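Local atomic coordinates of oxidoreductase, NAD-binding/iron-sulfur cluster-binding protein (Nitratireductor pacificus pht-3B, PDB entry 6ZXU), a protein that catalyses the reductive removal of halogen from organohalides, using a bound cobalamin and two iron-sulfur clusters. Residues A[319-323]-A[324-328]; A[499-502]-A[503-506]; A[547-550]-A[551-555]; A[616-619]-A[620-624]. One frame throughout, in Å; residues are numbered along the deposited sequence.

Contact 1. Residues A[319-323]-A[324-328]; sequences KRAEA and GDLGE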
ATOM      1  N   LYS A 319      -1.931 -20.889  -2.041  1.00 19.37           N
ATOM      2  CA  LYS A 319      -1.122 -22.088  -2.245  1.00 18.13           C
ATOM      3  C   LYS A 319      -1.993 -23.316  -2.474  1.00 17.40           C
ATOM      4  O   LYS A 319      -1.693 -24.162  -3.327  1.00 18.50           O
ATOM      5  CB  LYS A 319      -0.165 -22.329  -1.070  1.00 20.32           C
ATOM      6  CG  LYS A 319       0.784 -21.205  -0.786  1.00 22.02           C
ATOM      7  CD  LYS A 319       1.248 -20.671  -2.063  1.00 25.22           C
ATOM      8  CE  LYS A 319       2.635 -20.094  -1.980  1.00 30.40           C
ATOM      9  NZ  LYS A 319       2.696 -18.931  -1.185  1.00 35.74           N
ATOM     10  N   ARG A 320      -3.140 -23.400  -1.821  1.00 15.99           N
ATOM     11  CA  ARG A 320      -4.072 -24.465  -2.066  1.00 15.84           C
ATOM     12  C   ARG A 320      -4.622 -24.440  -3.461  1.00 19.02           C
ATOM     13  O   ARG A 320      -4.718 -25.464  -4.142  1.00 15.70           O
ATOM     14  CB  ARG A 320      -5.191 -24.480  -1.050  1.00 16.67           C
ATOM     15  CG  ARG A 320      -4.714 -24.669   0.385  1.00 17.62           C
ATOM     16  CD  ARG A 320      -5.810 -25.175   1.326  1.00 18.61           C
ATOM     17  NE  ARG A 320      -6.201 -26.567   1.093  1.00 20.15           N
ATOM     18  CZ  ARG A 320      -6.937 -27.312   1.907  1.00 18.60           C
ATOM     19  NH1 ARG A 320      -7.375 -26.831   3.070  1.00 17.71           N
ATOM     20  NH2 ARG A 320      -7.298 -28.499   1.529  1.00 18.18           N
ATOM     21  N   ALA A 321      -4.956 -23.233  -3.947  1.00 18.81           N
ATOM     22  CA  ALA A 321      -5.427 -23.069  -5.316  1.00 17.88           C
ATOM     23  C   ALA A 321      -4.373 -23.486  -6.334  1.00 19.03           C
ATOM     24  O   ALA A 321      -4.670 -24.221  -7.233  1.00 18.70           O
ATOM     25  CB  ALA A 321      -5.861 -21.599  -5.537  1.00 19.59           C
ATOM     26  N   GLU A 322      -3.128 -23.017  -6.149  1.00 18.92           N
ATOM     27  CA  GLU A 322      -2.030 -23.348  -6.986  1.00 21.61           C
ATOM     28  C   GLU A 322      -1.821 -24.870  -7.053  1.00 22.35           C
ATOM     29  O   GLU A 322      -1.490 -25.388  -8.097  1.00 24.09           O
ATOM     30  CB  GLU A 322      -0.759 -22.734  -6.427  1.00 22.93           C
ATOM     31  CG  GLU A 322       0.409 -23.025  -7.306  1.00 24.68           C
ATOM     32  CD  GLU A 322       1.656 -22.267  -6.914  1.00 30.11           C
ATOM     33  OE1 GLU A 322       1.637 -21.397  -5.946  1.00 29.87           O
ATOM     34  OE2 GLU A 322       2.706 -22.596  -7.571  1.00 33.98           O
ATOM     35  N   ALA A 323      -1.964 -25.571  -5.924  1.00 19.26           N
ATOM     36  CA  ALA A 323      -1.726 -27.006  -5.851  1.00 20.72           C
ATOM     37  C   ALA A 323      -2.852 -27.829  -6.491  1.00 20.69           C
ATOM     38  O   ALA A 323      -2.651 -28.994  -6.743  1.00 21.82           O
ATOM     39  CB  ALA A 323      -1.562 -27.464  -4.427  1.00 20.33           C
ATOM     40  N   GLY A 324      -4.029 -27.233  -6.694  1.00 21.67           N
ATOM     41  CA  GLY A 324      -5.192 -27.917  -7.235  1.00 20.15           C
ATOM     42  C   GLY A 324      -6.262 -28.234  -6.238  1.00 22.37           C
ATOM     43  O   GLY A 324      -7.292 -28.785  -6.632  1.00 22.39           O
ATOM     44  N   ASP A 325      -6.080 -27.902  -4.953  1.00 21.20           N
ATOM     45  CA  ASP A 325      -7.082 -28.218  -3.907  1.00 19.98           C
ATOM     46  C   ASP A 325      -8.448 -27.637  -4.150  1.00 20.56           C
ATOM     47  O   ASP A 325      -9.422 -28.113  -3.623  1.00 18.58           O
ATOM     48  CB  ASP A 325      -6.611 -27.692  -2.539  1.00 20.25           C
ATOM     49  CG  ASP A 325      -5.263 -28.235  -2.067  1.00 23.31           C
ATOM     50  OD1 ASP A 325      -4.623 -29.069  -2.762  1.00 23.11           O
ATOM     51  OD2 ASP A 325      -4.821 -27.831  -0.920  1.00 22.67           O
ATOM     52  N   LEU A 326      -8.535 -26.556  -4.950  1.00 20.85           N
ATOM     53  CA  LEU A 326      -9.827 -25.883  -5.171  1.00 23.33           C
ATOM     54  C   LEU A 326     -10.412 -26.119  -6.601  1.00 26.46           C
ATOM     55  O   LEU A 326     -11.283 -25.373  -7.060  1.00 27.06           O
ATOM     56  CB  LEU A 326      -9.662 -24.386  -4.946  1.00 22.00           C
ATOM     57  CG  LEU A 326      -9.642 -23.816  -3.537  1.00 24.81           C
ATOM     58  CD1 LEU A 326      -8.689 -24.450  -2.644  1.00 26.36           C
ATOM     59  CD2 LEU A 326      -9.253 -22.313  -3.513  1.00 26.31           C
ATOM     60  N   GLY A 327      -9.897 -27.092  -7.315  1.00 25.44           N
ATOM     61  CA  GLY A 327     -10.390 -27.381  -8.661  1.00 23.72           C
ATOM     62  C   GLY A 327      -9.474 -26.841  -9.733  1.00 24.60           C
ATOM     63  O   GLY A 327      -8.492 -26.102  -9.470  1.00 22.93           O
ATOM     64  N   GLU A 328      -9.800 -27.186 -10.976  1.00 25.95           N
ATOM     65  CA  GLU A 328      -8.922 -26.871 -12.126  1.00 24.90           C
ATOM     66  C   GLU A 328      -8.940 -25.425 -12.429  1.00 21.82           C
ATOM     67  O   GLU A 328      -7.881 -24.848 -12.719  1.00 24.63           O
ATOM     68  CB  GLU A 328      -9.332 -27.686 -13.423  1.00 25.17           C
TER
HETATM   69  O   HOH W   1      -7.124 -25.350  -7.206  1.00 16.88           O
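Arg320 and Asp325 meet in a local contact round the C-terminal end of helix 317-323, where the chain turns off toward helix 328-333. A salt bridge ties the two side chains: Arg320 NE lies 2.7 Å from Asp325 OD2, with the N-H pointing almost straight at it (160°), and Asp325 OD2 receives it on the lone pair facing away from OD1. The guanidinium and carboxylate planes are 85° apart. The arginine chain bends at chi3 (71°), which brings NE over beside the aspartate instead of carrying it onward. Asp325 OD2 also pairs with Arg314, while Arg320 NH1 and NH2 bond to the carbonyls of Leu684 and Leu696, so this buried charge pair is wired into two further parts of the chain. An alanine in place of Arg320 would probably leave Asp325 with Arg314 as its remaining charged partner and the carbonyls of Leu684 and Leu696 without these donors. At the helix end the backbone forms a Schellman motif. Gly324 takes a positive phi and gives its N-H to Ala321 O at 3.1 Å, and Asp325 N reaches Arg320 O at 2.9 Å. A CB on Gly324 would collide with Ala323 O. A type I turn from Gly324 to Gly327 follows, and a water donates to Ala321 O and Gly327 O while accepting from Leu326 N, 2.9 Å away. On the apolar side, Leu326 CD1 packs 3.8 Å from Arg320 CB, and its CD2 lies 4.0 Å from Ala321 CB.

Contact 2. Residues A[499-502]-A[503-506]; sequences SRIG and DTLL. With SF4 (iron/sulfur cluster), chain D.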
ATOM      1  N   SER A 499     -11.945  -7.228  12.941  1.00 15.21           N
ATOM      2  CA  SER A 499     -13.134  -6.689  12.323  1.00 12.76           C
ATOM      3  C   SER A 499     -14.006  -7.828  11.746  1.00 12.98           C
ATOM      4  O   SER A 499     -13.564  -8.950  11.566  1.00 11.48           O
ATOM      5  CB  SER A 499     -12.819  -5.683  11.239  1.00 12.85           C
ATOM      6  OG  SER A 499     -12.448  -6.340  10.042  1.00 14.96           O
ATOM      7  N   ARG A 500     -15.243  -7.465  11.418  1.00 12.71           N
ATOM      8  CA  ARG A 500     -16.149  -8.455  10.803  1.00 11.90           C
ATOM      9  C   ARG A 500     -15.624  -8.959   9.473  1.00 11.92           C
ATOM     10  O   ARG A 500     -15.807 -10.113   9.112  1.00 13.85           O
ATOM     11  CB  ARG A 500     -17.551  -7.864  10.699  1.00 12.08           C
ATOM     12  CG  ARG A 500     -18.556  -8.798   9.979  1.00 13.30           C
ATOM     13  CD  ARG A 500     -19.991  -8.235   9.908  1.00 10.53           C
ATOM     14  NE  ARG A 500     -20.531  -8.012  11.208  1.00 11.89           N
ATOM     15  CZ  ARG A 500     -20.993  -8.926  12.046  1.00 12.89           C
ATOM     16  NH1 ARG A 500     -21.091 -10.204  11.642  1.00 14.27           N
ATOM     17  NH2 ARG A 500     -21.445  -8.548  13.202  1.00 14.54           N
ATOM     18  N   ILE A 501     -14.950  -8.148   8.706  1.00 11.81           N
ATOM     19  CA  ILE A 501     -14.357  -8.624   7.436  1.00 13.79           C
ATOM     20  C   ILE A 501     -13.687  -9.961   7.561  1.00 17.38           C
ATOM     21  O   ILE A 501     -13.925 -10.828   6.773  1.00 15.60           O
ATOM     22  CB  ILE A 501     -13.442  -7.563   6.820  1.00 12.34           C
ATOM     23  CG1 ILE A 501     -14.258  -6.335   6.497  1.00 12.92           C
ATOM     24  CG2 ILE A 501     -12.796  -8.066   5.586  1.00 14.71           C
ATOM     25  CD1 ILE A 501     -13.477  -5.105   5.891  1.00 13.26           C
ATOM     26  N   GLY A 502     -12.865 -10.148   8.574  1.00 16.16           N
ATOM     27  CA  GLY A 502     -12.478 -11.466   8.968  1.00 19.82           C
ATOM     28  C   GLY A 502     -11.014 -11.626   9.029  1.00 19.00           C
ATOM     29  O   GLY A 502     -10.416 -11.634  10.144  1.00 21.70           O
ATOM     30  N   ASP A 503     -10.414 -11.728   7.855  1.00 18.50           N
ATOM     31  CA  ASP A 503      -8.980 -11.894   7.713  1.00 15.55           C
ATOM     32  C   ASP A 503      -8.306 -10.577   7.437  1.00 16.71           C
ATOM     33  O   ASP A 503      -7.167 -10.546   6.950  1.00 20.07           O
ATOM     34  CB  ASP A 503      -8.638 -12.944   6.558  1.00 20.70           C
ATOM     35  CG  ASP A 503      -8.799 -14.493   7.055  1.00 26.68           C
ATOM     36  OD1 ASP A 503      -9.461 -14.761   8.148  1.00 24.05           O
ATOM     37  OD2 ASP A 503      -8.172 -15.419   6.389  1.00 21.76           O
ATOM     38  N   THR A 504      -8.974  -9.472   7.799  1.00 15.55           N
ATOM     39  CA  THR A 504      -8.459  -8.117   7.664  1.00 16.10           C
ATOM     40  C   THR A 504      -8.691  -7.414   9.014  1.00 17.22           C
ATOM     41  O   THR A 504      -9.767  -7.520   9.609  1.00 14.69           O
ATOM     42  CB  THR A 504      -9.232  -7.331   6.552  1.00 19.11           C
ATOM     43  OG1 THR A 504      -9.095  -7.935   5.313  1.00 19.73           O
ATOM     44  CG2 THR A 504      -8.729  -5.929   6.392  1.00 20.14           C
ATOM     45  N   LEU A 505      -7.665  -6.720   9.505  1.00 15.00           N
ATOM     46  CA  LEU A 505      -7.762  -5.889  10.685  1.00 16.62           C
ATOM     47  C   LEU A 505      -7.999  -4.428  10.310  1.00 16.65           C
ATOM     48  O   LEU A 505      -7.559  -3.960   9.266  1.00 19.77           O
ATOM     49  CB  LEU A 505      -6.498  -5.958  11.551  1.00 15.71           C
ATOM     50  CG  LEU A 505      -6.511  -7.296  12.386  1.00 18.92           C
ATOM     51  CD1 LEU A 505      -5.936  -8.371  11.481  1.00 20.19           C
ATOM     52  CD2 LEU A 505      -5.771  -7.171  13.631  1.00 21.35           C
ATOM     53  N   LEU A 506      -8.715  -3.713  11.161  1.00 15.36           N
ATOM     54  CA  LEU A 506      -9.198  -2.411  10.867  1.00 14.48           C
ATOM     55  C   LEU A 506      -8.529  -1.365  11.785  1.00 13.90           C
ATOM     56  O   LEU A 506      -8.471  -1.496  12.986  1.00 13.07           O
ATOM     57  CB  LEU A 506     -10.726  -2.406  10.998  1.00 15.78           C
ATOM     58  CG  LEU A 506     -11.559  -1.241  10.492  1.00 16.27           C
ATOM     59  CD1 LEU A 506     -12.913  -1.722  10.169  1.00 17.98           C
ATOM     60  CD2 LEU A 506     -11.631  -0.065  11.473  1.00 18.36           C
TER
HETATM   61 FE1  SF4 D 701     -17.792  -4.745   8.305  1.00 12.69          FE
HETATM   62 FE2  SF4 D 701     -19.219  -2.567   9.346  1.00 13.05          FE
HETATM   63 FE3  SF4 D 701     -16.631  -2.241   8.632  1.00 12.96          FE
HETATM   64 FE4  SF4 D 701     -17.165  -3.775  10.823  1.00 12.02          FE
HETATM   65  S1  SF4 D 701     -17.605  -1.568  10.475  1.00 14.73           S
HETATM   66  S2  SF4 D 701     -15.788  -4.266   9.194  1.00 14.46           S
HETATM   67  S3  SF4 D 701     -19.075  -4.692  10.075  1.00 13.68           S
HETATM   68  S4  SF4 D 701     -18.402  -2.798   7.358  1.00 15.42           S
HETATM   69  O   HOH W   2      -9.913  -9.246  11.731  1.00 17.58           O
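Ser499 and Thr504 close a short loop that faces two cofactors at once, the iron-sulfur cluster against Ser499, Ile501 and Leu506, and cobalamin along Ile501, Asp503 and Leu505. Ser499 OG donates to Thr504 O over 3.0 Å, approaching 34° out of the carbonyl plane. The hydroxyl sits between the backbone N and the carbonyl carbon (chi1 79°), which turns it inward across the loop while Ser499 CB stays 3.9 Å from sulfide S2 of the cluster. An alanine here would probably leave Thr504 O without its hydroxyl donor and let the loop spread. A water accepts from Ser499 N and is placed to donate to Gly502 O and Thr504 O, though other acceptors nearby compete for its two protons. The loop joins two short antiparallel strands, 497-498 and 505-506, so the whole is a beta hairpin. Gly502 is at its bend, with a phi of 126° at which a CB would press against Ile501 O; it would also crowd Asp503 N. Ile501 CG2 rests 3.7 Å from Thr504 OG1, and Ile501 CG1 lies 3.7 Å from S2. Leu506 CD1 meets the same sulfide at 4.0 Å. Arg500 presents an edge of its guanidinium to S3, and its nitrogens bond to the carbonyls of Ser555, Gly557 and Cys539. On the cobalamin side, Asp503 OD2 bonds to the cofactor and OD1 forms a salt bridge with Lys569.

Contact 3. Residues A[547-550]-A[551-555]; sequences RECP and CNAIS. With SF4 (iron/sulfur cluster), chain E.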
ATOM      1  N   ARG A 547     -22.978  -7.641   3.616  1.00 16.64           N
ATOM      2  CA  ARG A 547     -24.012  -7.406   2.640  1.00 15.20           C
ATOM      3  C   ARG A 547     -23.483  -7.145   1.296  1.00 17.12           C
ATOM      4  O   ARG A 547     -24.079  -7.554   0.310  1.00 18.84           O
ATOM      5  CB  ARG A 547     -24.818  -6.191   3.065  1.00 19.03           C
ATOM      6  CG  ARG A 547     -26.096  -5.920   2.262  1.00 20.75           C
ATOM      7  CD  ARG A 547     -26.701  -4.622   2.760  1.00 21.33           C
ATOM      8  NE  ARG A 547     -26.005  -3.509   2.169  1.00 20.51           N
ATOM      9  CZ  ARG A 547     -25.752  -2.365   2.778  1.00 21.38           C
ATOM     10  NH1 ARG A 547     -26.073  -2.217   4.039  1.00 22.02           N
ATOM     11  NH2 ARG A 547     -25.122  -1.389   2.120  1.00 19.28           N
ATOM     12  N   GLU A 548     -22.286  -6.533   1.190  1.00 14.41           N
ATOM     13  CA  GLU A 548     -21.771  -6.143  -0.092  1.00 14.57           C
ATOM     14  C   GLU A 548     -20.827  -7.101  -0.724  1.00 14.24           C
ATOM     15  O   GLU A 548     -20.342  -6.861  -1.810  1.00 15.28           O
ATOM     16  CB  GLU A 548     -21.143  -4.773   0.006  1.00 15.37           C
ATOM     17  CG  GLU A 548     -22.110  -3.636   0.375  1.00 17.72           C
ATOM     18  CD  GLU A 548     -23.237  -3.402  -0.679  1.00 22.05           C
ATOM     19  OE1 GLU A 548     -23.097  -3.872  -1.861  1.00 24.29           O
ATOM     20  OE2 GLU A 548     -24.229  -2.817  -0.275  1.00 21.69           O
ATOM     21  N   CYS A 549     -20.505  -8.183  -0.053  1.00 15.43           N
ATOM     22  CA  CYS A 549     -19.481  -9.126  -0.570  1.00 16.35           C
ATOM     23  C   CYS A 549     -20.098  -9.886  -1.770  1.00 18.10           C
ATOM     24  O   CYS A 549     -21.123 -10.531  -1.546  1.00 13.95           O
ATOM     25  CB  CYS A 549     -19.061 -10.198   0.492  1.00 17.32           C
ATOM     26  SG  CYS A 549     -18.031 -11.522  -0.172  1.00 15.20           S
ATOM     27  N   PRO A 550     -19.485  -9.825  -2.974  1.00 15.74           N
ATOM     28  CA  PRO A 550     -20.059 -10.516  -4.149  1.00 18.65           C
ATOM     29  C   PRO A 550     -20.269 -12.015  -3.999  1.00 22.39           C
ATOM     30  O   PRO A 550     -21.144 -12.543  -4.652  1.00 22.20           O
ATOM     31  CB  PRO A 550     -19.060 -10.257  -5.250  1.00 18.00           C
ATOM     32  CG  PRO A 550     -18.262  -9.050  -4.765  1.00 18.51           C
ATOM     33  CD  PRO A 550     -18.246  -9.124  -3.299  1.00 15.57           C
ATOM     34  N   CYS A 551     -19.593 -12.702  -3.067  1.00 19.00           N
ATOM     35  CA  CYS A 551     -19.786 -14.132  -2.887  1.00 18.69           C
ATOM     36  C   CYS A 551     -20.206 -14.550  -1.498  1.00 15.91           C
ATOM     37  O   CYS A 551     -20.073 -15.689  -1.178  1.00 17.80           O
ATOM     38  CB  CYS A 551     -18.544 -14.893  -3.306  1.00 19.29           C
ATOM     39  SG  CYS A 551     -17.157 -14.554  -2.236  1.00 18.60           S
ATOM     40  N   ASN A 552     -20.773 -13.645  -0.718  1.00 15.67           N
ATOM     41  CA  ASN A 552     -21.303 -13.947   0.605  1.00 15.87           C
ATOM     42  C   ASN A 552     -20.324 -14.638   1.537  1.00 16.46           C
ATOM     43  O   ASN A 552     -20.701 -15.521   2.299  1.00 14.54           O
ATOM     44  CB  ASN A 552     -22.594 -14.751   0.537  1.00 21.17           C
ATOM     45  CG  ASN A 552     -23.588 -14.152  -0.445  1.00 24.06           C
ATOM     46  OD1 ASN A 552     -23.902 -12.926  -0.419  1.00 22.95           O
ATOM     47  ND2 ASN A 552     -24.018 -14.991  -1.382  1.00 25.93           N
ATOM     48  N   ALA A 553     -19.046 -14.263   1.449  1.00 14.88           N
ATOM     49  CA  ALA A 553     -18.021 -14.953   2.211  1.00 14.72           C
ATOM     50  C   ALA A 553     -17.918 -14.384   3.635  1.00 14.57           C
ATOM     51  O   ALA A 553     -17.383 -15.032   4.504  1.00 15.14           O
ATOM     52  CB  ALA A 553     -16.681 -14.838   1.498  1.00 15.08           C
ATOM     53  N   ILE A 554     -18.402 -13.167   3.900  1.00 13.92           N
ATOM     54  CA  ILE A 554     -18.233 -12.532   5.227  1.00 14.73           C
ATOM     55  C   ILE A 554     -19.381 -12.959   6.124  1.00 14.84           C
ATOM     56  O   ILE A 554     -20.536 -12.913   5.728  1.00 16.23           O
ATOM     57  CB  ILE A 554     -18.089 -10.988   5.068  1.00 14.08           C
ATOM     58  CG1 ILE A 554     -16.820 -10.702   4.282  1.00 13.43           C
ATOM     59  CG2 ILE A 554     -18.157 -10.291   6.406  1.00 13.98           C
ATOM     60  CD1 ILE A 554     -16.617  -9.264   3.936  1.00 15.60           C
ATOM     61  N   SER A 555     -19.060 -13.289   7.372  1.00 13.79           N
ATOM     62  CA  SER A 555     -20.063 -13.656   8.362  1.00 13.81           C
ATOM     63  C   SER A 555     -21.002 -12.542   8.813  1.00 15.26           C
ATOM     64  O   SER A 555     -20.579 -11.441   9.166  1.00 16.14           O
ATOM     65  CB  SER A 555     -19.396 -14.282   9.575  1.00 15.51           C
ATOM     66  OG  SER A 555     -20.373 -14.593  10.567  1.00 17.17           O
TER
HETATM   67 FE1  SF4 E 702     -13.241 -11.581  -0.638  1.00 14.59          FE
HETATM   68 FE2  SF4 E 702     -14.176  -9.535  -2.258  1.00 15.43          FE
HETATM   69 FE3  SF4 E 702     -13.864  -9.101   0.483  1.00 14.06          FE
HETATM   70 FE4  SF4 E 702     -15.863 -10.723  -0.480  1.00 16.30          FE
HETATM   71  S1  SF4 E 702     -15.595  -8.564  -0.833  1.00 17.80           S
HETATM   72  S2  SF4 E 702     -14.445 -11.130   1.228  1.00 17.65           S
HETATM   73  S3  SF4 E 702     -14.819 -11.657  -2.268  1.00 18.06           S
HETATM   74  S4  SF4 E 702     -12.279  -9.629  -0.988  1.00 17.87           S
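Glu548 OE2 lies at the edge of the Arg547 guanidinium, close to its plane, and is gripped side-on by NE (3.1 Å) and NH2 (2.9 Å). NE comes in from above the carboxylate plane. Arg547 also pairs with Asp627, and Glu548 OE1 with Arg590. This pair sits at the end of helix 544-548, just before the Cys-Pro that completes the ferredoxin-type run of Cys539, Cys542, Cys545 and Cys549. The first three belong to one cluster, while Cys549 serves the other together with Cys575 and Cys591, the crossed pattern familiar from dicluster ferredoxins. Cys549 SG, set anti to its own backbone N (chi1 170°), binds iron FE4 at 2.3 Å. A type I turn from Cys549 to Asn552 then wraps the chain round that sulfur. Asn552 N reaches Cys549 O at 3.2 Å from above the carbonyl plane, and the thiolate takes two N-H donors, which would be expected to spread its negative charge. Ile554 CG1 packs 3.9 Å from sulfide S2, and Cys551 SG lies 3.7 Å from S3. The two N-H bonds to Cys549 SG come from Cys551 N at 3.5 Å and from Ala553 N at 3.3 Å, the latter nearly straight at 169°.

Contact 4. Residues A[616-619]-A[620-624]; sequences PEAR and AAIIA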
ATOM      1  N   PRO A 616     -20.428   5.782  22.085  1.00 21.88           N
ATOM      2  CA  PRO A 616     -21.109   4.546  21.715  1.00 22.04           C
ATOM      3  C   PRO A 616     -22.578   4.692  21.272  1.00 22.28           C
ATOM      4  O   PRO A 616     -23.021   3.959  20.353  1.00 23.77           O
ATOM      5  CB  PRO A 616     -21.030   3.680  22.994  1.00 21.11           C
ATOM      6  CG  PRO A 616     -19.801   4.137  23.657  1.00 23.67           C
ATOM      7  CD  PRO A 616     -19.785   5.623  23.417  1.00 25.64           C
ATOM      8  N   GLU A 617     -23.282   5.646  21.859  1.00 22.38           N
ATOM      9  CA  GLU A 617     -24.668   5.858  21.542  1.00 23.99           C
ATOM     10  C   GLU A 617     -24.839   6.407  20.132  1.00 22.69           C
ATOM     11  O   GLU A 617     -25.951   6.424  19.606  1.00 24.94           O
ATOM     12  CB  GLU A 617     -25.348   6.751  22.619  1.00 29.39           C
ATOM     13  CG  GLU A 617     -25.021   8.284  22.595  1.00 41.07           C
ATOM     14  CD  GLU A 617     -25.757   9.262  23.702  1.00 58.06           C
ATOM     15  OE1 GLU A 617     -25.069  10.193  24.289  1.00 58.10           O
ATOM     16  OE2 GLU A 617     -27.020   9.168  23.982  1.00 57.76           O
ATOM     17  N   ALA A 618     -23.779   6.903  19.504  1.00 20.55           N
ATOM     18  CA  ALA A 618     -23.893   7.389  18.111  1.00 18.64           C
ATOM     19  C   ALA A 618     -23.620   6.312  17.024  1.00 19.13           C
ATOM     20  O   ALA A 618     -23.789   6.577  15.850  1.00 17.70           O
ATOM     21  CB  ALA A 618     -22.981   8.544  17.922  1.00 18.68           C
ATOM     22  N   ARG A 619     -23.165   5.135  17.399  1.00 17.17           N
ATOM     23  CA  ARG A 619     -22.645   4.203  16.426  1.00 16.42           C
ATOM     24  C   ARG A 619     -23.711   3.715  15.509  1.00 15.48           C
ATOM     25  O   ARG A 619     -23.545   3.686  14.291  1.00 16.82           O
ATOM     26  CB  ARG A 619     -21.950   3.067  17.161  1.00 15.58           C
ATOM     27  CG  ARG A 619     -20.638   3.483  17.793  1.00 17.28           C
ATOM     28  CD  ARG A 619     -20.085   2.379  18.704  1.00 16.80           C
ATOM     29  NE  ARG A 619     -18.831   2.858  19.273  1.00 18.67           N
ATOM     30  CZ  ARG A 619     -18.302   2.441  20.398  1.00 20.17           C
ATOM     31  NH1 ARG A 619     -18.869   1.451  21.066  1.00 20.30           N
ATOM     32  NH2 ARG A 619     -17.175   3.008  20.841  1.00 19.08           N
ATOM     33  N   ALA A 620     -24.846   3.329  16.064  1.00 17.44           N
ATOM     34  CA  ALA A 620     -25.962   2.825  15.240  1.00 19.56           C
ATOM     35  C   ALA A 620     -26.428   3.838  14.228  1.00 18.42           C
ATOM     36  O   ALA A 620     -26.758   3.477  13.103  1.00 15.85           O
ATOM     37  CB  ALA A 620     -27.111   2.366  16.117  1.00 19.63           C
ATOM     38  N   ALA A 621     -26.432   5.105  14.611  1.00 17.20           N
ATOM     39  CA  ALA A 621     -26.783   6.173  13.706  1.00 16.20           C
ATOM     40  C   ALA A 621     -25.776   6.379  12.607  1.00 15.42           C
ATOM     41  O   ALA A 621     -26.121   6.645  11.483  1.00 15.26           O
ATOM     42  CB  ALA A 621     -26.922   7.492  14.441  1.00 16.12           C
ATOM     43  N   ILE A 622     -24.502   6.334  12.966  1.00 15.55           N
ATOM     44  CA  ILE A 622     -23.426   6.401  11.965  1.00 14.17           C
ATOM     45  C   ILE A 622     -23.501   5.242  10.980  1.00 14.63           C
ATOM     46  O   ILE A 622     -23.393   5.418   9.778  1.00 14.20           O
ATOM     47  CB  ILE A 622     -22.072   6.517  12.686  1.00 14.10           C
ATOM     48  CG1 ILE A 622     -21.914   7.845  13.383  1.00 16.06           C
ATOM     49  CG2 ILE A 622     -20.924   6.347  11.693  1.00 17.61           C
ATOM     50  CD1 ILE A 622     -20.772   7.901  14.372  1.00 17.35           C
ATOM     51  N   ILE A 623     -23.758   4.054  11.475  1.00 15.48           N
ATOM     52  CA  ILE A 623     -23.905   2.868  10.625  1.00 16.99           C
ATOM     53  C   ILE A 623     -25.065   3.050   9.642  1.00 17.82           C
ATOM     54  O   ILE A 623     -24.925   2.815   8.442  1.00 17.67           O
ATOM     55  CB  ILE A 623     -24.077   1.601  11.533  1.00 14.93           C
ATOM     56  CG1 ILE A 623     -22.765   1.269  12.191  1.00 14.76           C
ATOM     57  CG2 ILE A 623     -24.586   0.441  10.762  1.00 18.67           C
ATOM     58  CD1 ILE A 623     -22.950   0.442  13.444  1.00 15.88           C
ATOM     59  N   ALA A 624     -26.190   3.524  10.143  1.00 17.10           N
ATOM     60  CA  ALA A 624     -27.395   3.691   9.314  1.00 18.21           C
ATOM     61  C   ALA A 624     -27.261   4.841   8.330  1.00 19.32           C
ATOM     62  O   ALA A 624     -27.657   4.707   7.152  1.00 17.36           O
ATOM     63  CB  ALA A 624     -28.598   3.874  10.193  1.00 18.19           C
TER
HETATM   64  O   HOH W   3     -25.174   2.776  19.023  1.00 27.53           O
HETATM   65  O   HOH W   4     -27.092   5.781  17.294  1.00 23.11           O
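Ala618 O takes the N-H of Ile622 at 3.0 Å, and Arg619 O takes that of Ile623 at 2.8 Å; both donors arrive close to the line of the carbonyl. These are the first direct i to i+4 bonds here. For the two residues just before, the i to i+4 link runs through water. One water donates to Glu617 O and accepts from Ala621 N, 2.8 Å away. A second accepts from Ala620 N at 3.0 Å; it is 2.8 Å from Pro616 O and placed to donate to it, although other acceptors compete for its protons. Pro616 O also receives Arg619 N, in a bond of 3.2 Å. The side chain of Arg619 runs extended from CG to NE, back along the start of the helix, and places one face of its guanidinium over Pro616 CA, 3.6 Å from the plane and off toward the rim. Its polar end is satisfied elsewhere: NH1 forms a salt bridge with Asp537, NE bonds to Ser612 O, and NH2 makes a weak bond to Ile613 O. Ile622 CD1 comes within 4.2 Å of Ala618 CB, while Ile623 turns toward Phe538 and Cys542, a ligand of one iron-sulfur cluster. Two waters thus stand in for the bonds that Ala620 N and Ala621 N would make in a regular helix, giving a water-inserted first turn at the N-terminal start of helix 619-628, after helix 603-614.

Overall arrangement
The four contacts follow one another along the chain in the order 1, 2, 3, 4, and each is a local turn or helix end. Contacts 2 and 3 are the closest pair, with centres 13 Å apart; they touch through Arg500 NH1 and Ser555 O (2.8 Å, a probable hydrogen bond) and through Ile554. Each borders a different cluster, and both come up to the cobalamin. Contact 4, centred about 19 Å from contact 2, approaches the cluster of contact 2 from helix 619-628. Contacts 1 and 4 are the farthest pair, about 42 Å between centres, contact 1 lying at the end of helix 317-323. Segments far apart in sequence thus come to the cofactors: contacts 2 and 3 touch them, while contacts 1 and 4 lie a few ångströms further off.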